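Side-chain contacts in alcohol dehydrogenase (Escherichia coli, PDB 5VM2), which is of unknown specificity but probably oxidises or reduces an alcohol-type substrate with NAD(H) or NADP(H), as a zinc-containing member of the alcohol dehydrogenase family: residues L8-P11 and G12-K15; S41-H44 and G45-G49; D141-D144 and T145-T149; R322-Q325 and Q326-E330. All coordinates share one frame; numbering follows the deposited sequence.

The four contacts follow one another along the chain, and each is local. Interaction 1 is the turn of the hairpin of strands 3-10 and 13-19. Interaction 2 is helix 41-48, interaction 3 the start of helix 145-163, and interaction 4 the start of helix 324-333. Interactions 1, 2 and 4 form one cluster, their centres 10 to 13 Å apart. F46 packs on F328, G12 N probably bonds to F46 O, and Q325 probably bonds to M14 N and G12 O. Residues far apart in sequence thus build one packed region. Interaction 3 stands apart, its centre 23 to 29 Å from the others.

Interaction 1: residues L8-P11 and G12-K15; sequences LQVP and GTMK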
# COMPACT_ATOMS: atom_id res chain seq x y z
N LEU A 8 16.05 -8.84 9.16
CA LEU A 8 15.58 -8.74 10.54
C LEU A 8 16.27 -9.84 11.34
O LEU A 8 15.80 -10.97 11.43
CB LEU A 8 14.06 -8.86 10.60
CG LEU A 8 13.46 -8.73 12.00
CD1 LEU A 8 13.44 -7.28 12.46
CD2 LEU A 8 12.06 -9.33 12.04
N GLN A 9 17.41 -9.49 11.93
CA GLN A 9 18.18 -10.45 12.71
C GLN A 9 17.39 -10.94 13.92
O GLN A 9 17.46 -12.11 14.29
CB GLN A 9 19.50 -9.80 13.14
CG GLN A 9 20.36 -10.63 14.07
CD GLN A 9 21.69 -9.96 14.35
OE1 GLN A 9 21.84 -9.22 15.32
NE2 GLN A 9 22.66 -10.19 13.47
N VAL A 10 16.64 -10.04 14.55
CA VAL A 10 15.69 -10.38 15.60
C VAL A 10 14.74 -9.19 15.63
O VAL A 10 15.14 -8.09 15.23
CB VAL A 10 16.40 -10.62 16.95
CG1 VAL A 10 16.61 -9.31 17.70
CG2 VAL A 10 15.65 -11.63 17.80
N PRO A 11 13.50 -9.37 16.09
CA PRO A 11 12.55 -8.25 16.10
C PRO A 11 13.15 -7.01 16.74
O PRO A 11 13.66 -7.04 17.87
CB PRO A 11 11.38 -8.81 16.91
CG PRO A 11 11.38 -10.26 16.56
CD PRO A 11 12.83 -10.65 16.38
N GLY A 12 13.10 -5.90 16.00
CA GLY A 12 13.66 -4.65 16.44
C GLY A 12 15.09 -4.39 16.01
O GLY A 12 15.61 -3.31 16.28
N THR A 13 15.74 -5.35 15.34
CA THR A 13 17.16 -5.25 15.01
C THR A 13 17.40 -5.68 13.57
O THR A 13 17.29 -6.86 13.24
CB THR A 13 18.00 -6.10 15.97
OG1 THR A 13 17.72 -5.71 17.32
CG2 THR A 13 19.48 -5.93 15.68
N MET A 14 17.73 -4.71 12.72
CA MET A 14 18.14 -4.93 11.34
C MET A 14 19.66 -4.88 11.23
O MET A 14 20.32 -4.13 11.95
CB MET A 14 17.56 -3.86 10.42
CG MET A 14 16.06 -3.64 10.55
SD MET A 14 15.14 -5.03 9.87
CE MET A 14 15.62 -4.93 8.15
N LYS A 15 20.21 -5.69 10.32
CA LYS A 15 21.53 -5.40 9.78
C LYS A 15 21.61 -5.88 8.33
O LYS A 15 20.75 -6.62 7.85
CB LYS A 15 22.68 -6.02 10.59
CG LYS A 15 22.45 -6.04 12.07
CD LYS A 15 23.69 -5.65 12.82
CE LYS A 15 23.55 -5.93 14.30
NZ LYS A 15 23.85 -7.35 14.59
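L8 and M14 meet on one face of a beta hairpin, next to the turn that joins strand 3-10 to strand 13-19. The turn is type II, from V10 to T13. T13 N donates to V10 O at 2.8 Å. G12 has positive phi (92°), and its backbone angles suit a residue with no CB. A classic beta bulge precedes the turn: Q9 and V10 both face T13. Their N-H groups converge on T13 O, and both bonds are weak.

L8 and M14 form a non-hydrogen-bonded pair. L8 CD1 comes within 3.8 Å of M14 SD. Two bends in the M14 chain, about CB-CG and CG-SD, fold the sulfur back over L8, where SD also lies 3.8 Å from L8 CA. L8 and M14 are buried, and both touch F46 of helix 41-48.

V10 and T13 form the hydrogen-bonded pair on the other face. V10 CG1 is the branch that reaches T13, and it lies 3.8 Å from T13 OG1. The two side chains pass each other at a slant.

Q9 points toward the second strand, its chain extended to K15. The K15 chain kinks twice, near its start and again at its end, which brings its ammonium group to the Q9 amide. The nitrogen approaches from the flank of the carbonyl, with a C=O...N angle of 106° and a 28° tilt from the carbonyl plane. K15 NZ donates to Q9 OE1 at 2.8 Å.

Interaction 2: residues S41-H44 and G45-G49; sequences SDVH and GFESG
H44 lays its imidazole beside the hydroxyl of S48, one helical turn on. H44 CE1 is 3.4 Å from S48 OG. The approach is oblique to the ring. CG of H44 is anti to the backbone N (chi1 174°), and this swings the ring out from the helix. There it also meets the ring of F51, the two planes about 20° apart.

V43 and E47 run side by side in the same direction. E47 CG rests 3.3 Å from V43 O, and the extended chain carries OE2 to 4.0 Å from V43 CG1.

V43, H44, E47 and S48 belong to the short helix 41-48, in the GroES-like part of the dehydrogenase. Backbone i to i+4 bonds run from G45 N to S41 O through S48 N to H44 O, and G49 N adds a bond to G45 O. G49 leaves the helix with positive phi.

The F46 ring leads away from residues 41-44 to pack on F328. F46 CB stays 3.5 Å from V43 O. D42 is buried; its OD1 accepts from the backbone N of the modified cysteine at position 39, and its OD2 makes a weak hydrogen bond with ND1 of H65, a residue of the magnesium site.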
# COMPACT_ATOMS: atom_id res chain seq x y z
N SER A 41 3.00 -2.73 7.09
CA SER A 41 3.30 -4.15 7.21
C SER A 41 4.79 -4.39 7.42
O SER A 41 5.16 -5.34 8.12
CB SER A 41 2.80 -4.90 5.97
OG SER A 41 3.19 -4.25 4.77
N ASP A 42 5.65 -3.53 6.85
CA ASP A 42 7.09 -3.66 7.07
C ASP A 42 7.45 -3.26 8.49
O ASP A 42 8.26 -3.93 9.16
CB ASP A 42 7.86 -2.81 6.05
CG ASP A 42 7.25 -2.89 4.65
OD1 ASP A 42 6.76 -1.86 4.13
OD2 ASP A 42 7.27 -4.01 4.07
N VAL A 43 6.87 -2.16 8.97
CA VAL A 43 7.13 -1.70 10.33
C VAL A 43 6.67 -2.74 11.34
O VAL A 43 7.35 -3.02 12.33
CB VAL A 43 6.46 -0.34 10.58
CG1 VAL A 43 6.77 0.17 11.98
CG2 VAL A 43 6.91 0.66 9.53
N HIS A 44 5.50 -3.34 11.10
CA HIS A 44 5.02 -4.41 11.97
C HIS A 44 5.93 -5.63 11.89
O HIS A 44 6.18 -6.30 12.90
CB HIS A 44 3.59 -4.78 11.60
CG HIS A 44 3.07 -5.97 12.35
ND1 HIS A 44 2.88 -5.96 13.72
CD2 HIS A 44 2.71 -7.20 11.93
CE1 HIS A 44 2.42 -7.14 14.10
NE2 HIS A 44 2.31 -7.91 13.04
N GLY A 45 6.44 -5.93 10.69
CA GLY A 45 7.42 -7.00 10.57
C GLY A 45 8.69 -6.71 11.36
O GLY A 45 9.23 -7.59 12.02
N PHE A 46 9.16 -5.46 11.30
CA PHE A 46 10.34 -5.07 12.06
C PHE A 46 10.10 -5.19 13.56
O PHE A 46 10.99 -5.59 14.31
CB PHE A 46 10.73 -3.64 11.68
CG PHE A 46 11.67 -2.97 12.65
CD1 PHE A 46 13.03 -3.22 12.60
CD2 PHE A 46 11.19 -2.06 13.58
CE1 PHE A 46 13.89 -2.59 13.48
CE2 PHE A 46 12.04 -1.43 14.46
CZ PHE A 46 13.40 -1.70 14.42
N GLU A 47 8.88 -4.87 14.02
CA GLU A 47 8.59 -4.89 15.44
C GLU A 47 8.32 -6.29 15.98
O GLU A 47 8.67 -6.58 17.13
CB GLU A 47 7.37 -4.00 15.74
CG GLU A 47 7.61 -2.51 15.55
CD GLU A 47 6.49 -1.67 16.15
OE1 GLU A 47 6.63 -1.24 17.31
OE2 GLU A 47 5.48 -1.46 15.45
N SER A 48 7.70 -7.16 15.18
CA SER A 48 7.20 -8.43 15.68
C SER A 48 7.76 -9.65 14.95
O SER A 48 7.57 -10.77 15.44
CB SER A 48 5.67 -8.48 15.59
OG SER A 48 5.08 -7.38 16.26
N GLY A 49 8.42 -9.48 13.82
CA GLY A 49 8.70 -10.59 12.94
C GLY A 49 7.44 -11.01 12.23
O GLY A 49 6.33 -10.60 12.60

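Interaction 3: residues D141-D144 and T145-T149; sequences DNMD and TMEGT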
# COMPACT_ATOMS: atom_id res chain seq x y z
N ASP A 141 8.61 7.63 -18.91
CA ASP A 141 9.83 8.42 -18.83
C ASP A 141 9.72 9.53 -17.79
O ASP A 141 10.73 9.89 -17.16
CB ASP A 141 10.16 9.00 -20.20
CG ASP A 141 10.66 7.95 -21.18
OD1 ASP A 141 10.82 6.78 -20.76
OD2 ASP A 141 10.87 8.28 -22.36
N ASN A 142 8.53 10.07 -17.58
CA ASN A 142 8.33 11.17 -16.64
C ASN A 142 8.05 10.69 -15.22
O ASN A 142 7.61 11.49 -14.39
CB ASN A 142 7.20 12.08 -17.13
CG ASN A 142 5.81 11.52 -16.84
OD1 ASN A 142 5.62 10.31 -16.71
ND2 ASN A 142 4.83 12.42 -16.72
N MET A 143 8.29 9.42 -14.93
CA MET A 143 8.05 8.84 -13.61
C MET A 143 9.35 8.21 -13.11
O MET A 143 9.84 7.25 -13.71
CB MET A 143 6.93 7.80 -13.65
CG MET A 143 6.57 7.24 -12.30
SD MET A 143 5.21 6.05 -12.38
CE MET A 143 3.99 7.01 -13.26
N ASP A 144 9.89 8.75 -12.02
CA ASP A 144 11.17 8.25 -11.52
C ASP A 144 10.94 7.00 -10.67
O ASP A 144 9.80 6.59 -10.41
CB ASP A 144 11.91 9.34 -10.74
CG ASP A 144 11.11 9.90 -9.58
OD1 ASP A 144 10.70 9.12 -8.70
OD2 ASP A 144 10.92 11.13 -9.54
N THR A 145 12.04 6.38 -10.24
CA THR A 145 11.92 5.11 -9.54
C THR A 145 11.37 5.26 -8.12
O THR A 145 10.86 4.29 -7.57
CB THR A 145 13.27 4.39 -9.51
OG1 THR A 145 14.29 5.31 -9.09
CG2 THR A 145 13.61 3.86 -10.90
N MET A 146 11.47 6.46 -7.53
CA MET A 146 10.80 6.66 -6.25
C MET A 146 9.29 6.71 -6.42
O MET A 146 8.55 6.16 -5.60
CB MET A 146 11.29 7.94 -5.57
CG MET A 146 10.73 8.08 -4.16
SD MET A 146 11.12 9.64 -3.38
CE MET A 146 10.09 10.76 -4.33
N GLU A 147 8.81 7.37 -7.48
CA GLU A 147 7.38 7.32 -7.79
C GLU A 147 6.95 5.90 -8.14
O GLU A 147 5.88 5.45 -7.73
CB GLU A 147 7.05 8.27 -8.93
CG GLU A 147 7.09 9.75 -8.57
CD GLU A 147 6.88 10.65 -9.78
OE1 GLU A 147 5.80 11.29 -9.88
OE2 GLU A 147 7.78 10.72 -10.63
N GLY A 148 7.78 5.18 -8.91
CA GLY A 148 7.46 3.80 -9.23
C GLY A 148 7.32 2.94 -7.99
O GLY A 148 6.49 2.02 -7.95
N THR A 149 8.12 3.22 -6.97
CA THR A 149 7.99 2.51 -5.71
C THR A 149 6.63 2.75 -5.07
O THR A 149 6.02 1.83 -4.52
CB THR A 149 9.12 2.93 -4.76
OG1 THR A 149 10.38 2.64 -5.37
CG2 THR A 149 9.01 2.21 -3.44
O HOH W 1 5.12 11.42 -12.95
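D144 and E147 set their side chains across each other at about a right angle, with their carboxylate planes 46° apart. Together they form a capping box at the start of helix 145-163. D144 is the N-cap. Its CG is placed between the backbone N and the carbonyl carbon (chi1 57°), which turns the carboxylate toward the first turn of the helix. There OD1 accepts from E147 N at 2.9 Å, almost in line with the CG-OD1 bond. OD1 of D144 also lies 3.0 Å from M146 N.

E147 answers in the reverse direction. Its CG is anti to the carbonyl carbon, and the extended chain runs back past the D144 side chain. E147 OE2 accepts from D144 N at 3.2 Å, on the anti side of the carboxylate and 25° out of its plane. OE1 takes a hydrogen from a water that also donates to N142 O. G148 N donates to D144 O, the first backbone bond of the helix.

M143 runs aslant of E147, with M143 CG 3.6 Å from E147 CB. M143 also packs on I301, I304 and S305 of helix 297-305. Further along, T145 O receives both the backbone N and OG1 of T149, while T145 OG1 bonds to E34.

The box brings two acids close, with D144 OD2 3.3 Å from E147 OE2. K312 makes a salt bridge to D144 OD2 and probably eases this repulsion. The N-terminal end of the helix, with E147 N bonded to D144 OD1, would also tend to stabilise the negative charge.

Interaction 4: residues R322-Q325 and Q326-E330; sequences RDVQ and QAFEE
Q325 and E329 are joined by a side-chain hydrogen bond one helical turn apart. Q325 NE2 donates to E329 OE2 at 2.8 Å, and the bond is nearly straight (169°). The oxygen lies in the amide plane of Q325 and is met on the anti side of the carboxylate, 28° out of its plane. The two flat groups are strongly turned against each other, their planes 78° apart. The bend of Q325 at chi2 turns the amide along the outside of the helix toward E329. The same amide also reaches the hairpin turn: OE1 accepts from M14 N and NE2 donates to G12 O.

A second glutamine-glutamate bond follows one residue later, with a different approach. Q326 NE2 donates to E330 OE2 at 2.6 Å. Here the carboxylate is met from above its plane. E330 OE1 is held by the hydroxyl of Y319.

These residues open helix 324-333, the helix of a beta-alpha-beta unit between the parallel strands 315-320 and 340-344. D323 is the N-cap residue, but its side chain makes no capping bond. Its carbonyl starts the backbone bonding, accepting from A327 N. V324 O and Q325 O then accept from F328 N and E329 N. F328 N makes a weak second bond to Q325 O.

Apolar packing lies on the buried side. V324 CG2, anti to its backbone N, is the branch that reaches the F328 ring; it meets the ring at its edge, in plane, 3.6 Å from F328 CE2. V324 and A327 rest on I343 of strand 340-344.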
# COMPACT_ATOMS: atom_id res chain seq x y z
N ARG A 322 22.13 2.16 3.98
CA ARG A 322 22.95 1.71 5.11
C ARG A 322 22.42 2.23 6.44
O ARG A 322 22.70 1.63 7.48
CB ARG A 322 24.41 2.14 4.91
CG ARG A 322 25.32 1.84 6.11
CD ARG A 322 26.75 2.32 5.88
NE ARG A 322 27.34 2.90 7.09
CZ ARG A 322 28.62 3.22 7.21
NH1 ARG A 322 29.46 3.01 6.21
NH2 ARG A 322 29.07 3.75 8.34
N ASP A 323 21.54 3.23 6.44
CA ASP A 323 20.88 3.70 7.65
C ASP A 323 19.54 3.02 7.89
O ASP A 323 18.63 3.63 8.47
CB ASP A 323 20.68 5.22 7.58
CG ASP A 323 21.99 5.97 7.45
OD1 ASP A 323 22.96 5.62 8.17
OD2 ASP A 323 22.06 6.92 6.64
N VAL A 324 19.40 1.75 7.48
CA VAL A 324 18.07 1.15 7.51
C VAL A 324 17.58 0.99 8.95
O VAL A 324 16.38 1.11 9.22
CB VAL A 324 18.07 -0.19 6.76
CG1 VAL A 324 19.12 -1.13 7.32
CG2 VAL A 324 16.69 -0.84 6.81
N GLN A 325 18.48 0.83 9.92
CA GLN A 325 18.05 0.66 11.31
C GLN A 325 17.30 1.89 11.81
O GLN A 325 16.20 1.78 12.36
CB GLN A 325 19.27 0.38 12.19
CG GLN A 325 18.96 0.11 13.67
CD GLN A 325 17.94 -0.99 13.89
OE1 GLN A 325 17.83 -1.92 13.09
NE2 GLN A 325 17.18 -0.89 14.97
N GLN A 326 17.90 3.07 11.64
CA GLN A 326 17.23 4.31 12.02
C GLN A 326 15.91 4.47 11.27
O GLN A 326 14.91 4.89 11.85
CB GLN A 326 18.15 5.50 11.76
CG GLN A 326 17.41 6.80 11.50
CD GLN A 326 18.35 7.99 11.44
OE1 GLN A 326 19.54 7.85 11.19
NE2 GLN A 326 17.81 9.18 11.69
N ALA A 327 15.91 4.12 9.98
CA ALA A 327 14.68 4.20 9.18
C ALA A 327 13.53 3.47 9.86
O ALA A 327 12.40 3.96 9.88
CB ALA A 327 14.93 3.63 7.78
N PHE A 328 13.80 2.29 10.42
CA PHE A 328 12.73 1.53 11.05
C PHE A 328 12.45 1.99 12.47
O PHE A 328 11.29 1.97 12.91
CB PHE A 328 13.05 0.03 11.01
CG PHE A 328 12.65 -0.63 9.73
CD1 PHE A 328 11.33 -0.95 9.48
CD2 PHE A 328 13.60 -0.90 8.75
CE1 PHE A 328 10.95 -1.55 8.29
CE2 PHE A 328 13.23 -1.50 7.56
CZ PHE A 328 11.90 -1.82 7.33
N GLU A 329 13.48 2.42 13.20
CA GLU A 329 13.25 3.00 14.52
C GLU A 329 12.38 4.25 14.42
O GLU A 329 11.37 4.37 15.13
CB GLU A 329 14.59 3.32 15.19
CG GLU A 329 15.39 2.09 15.58
CD GLU A 329 16.77 2.43 16.12
OE1 GLU A 329 17.10 3.63 16.20
OE2 GLU A 329 17.52 1.49 16.45
N GLU A 330 12.74 5.18 13.53
CA GLU A 330 11.97 6.40 13.39
C GLU A 330 10.56 6.12 12.88
O GLU A 330 9.61 6.81 13.25
CB GLU A 330 12.68 7.38 12.46
CG GLU A 330 13.95 7.95 13.05
CD GLU A 330 14.51 9.10 12.24
OE1 GLU A 330 13.96 9.39 11.16
OE2 GLU A 330 15.51 9.71 12.69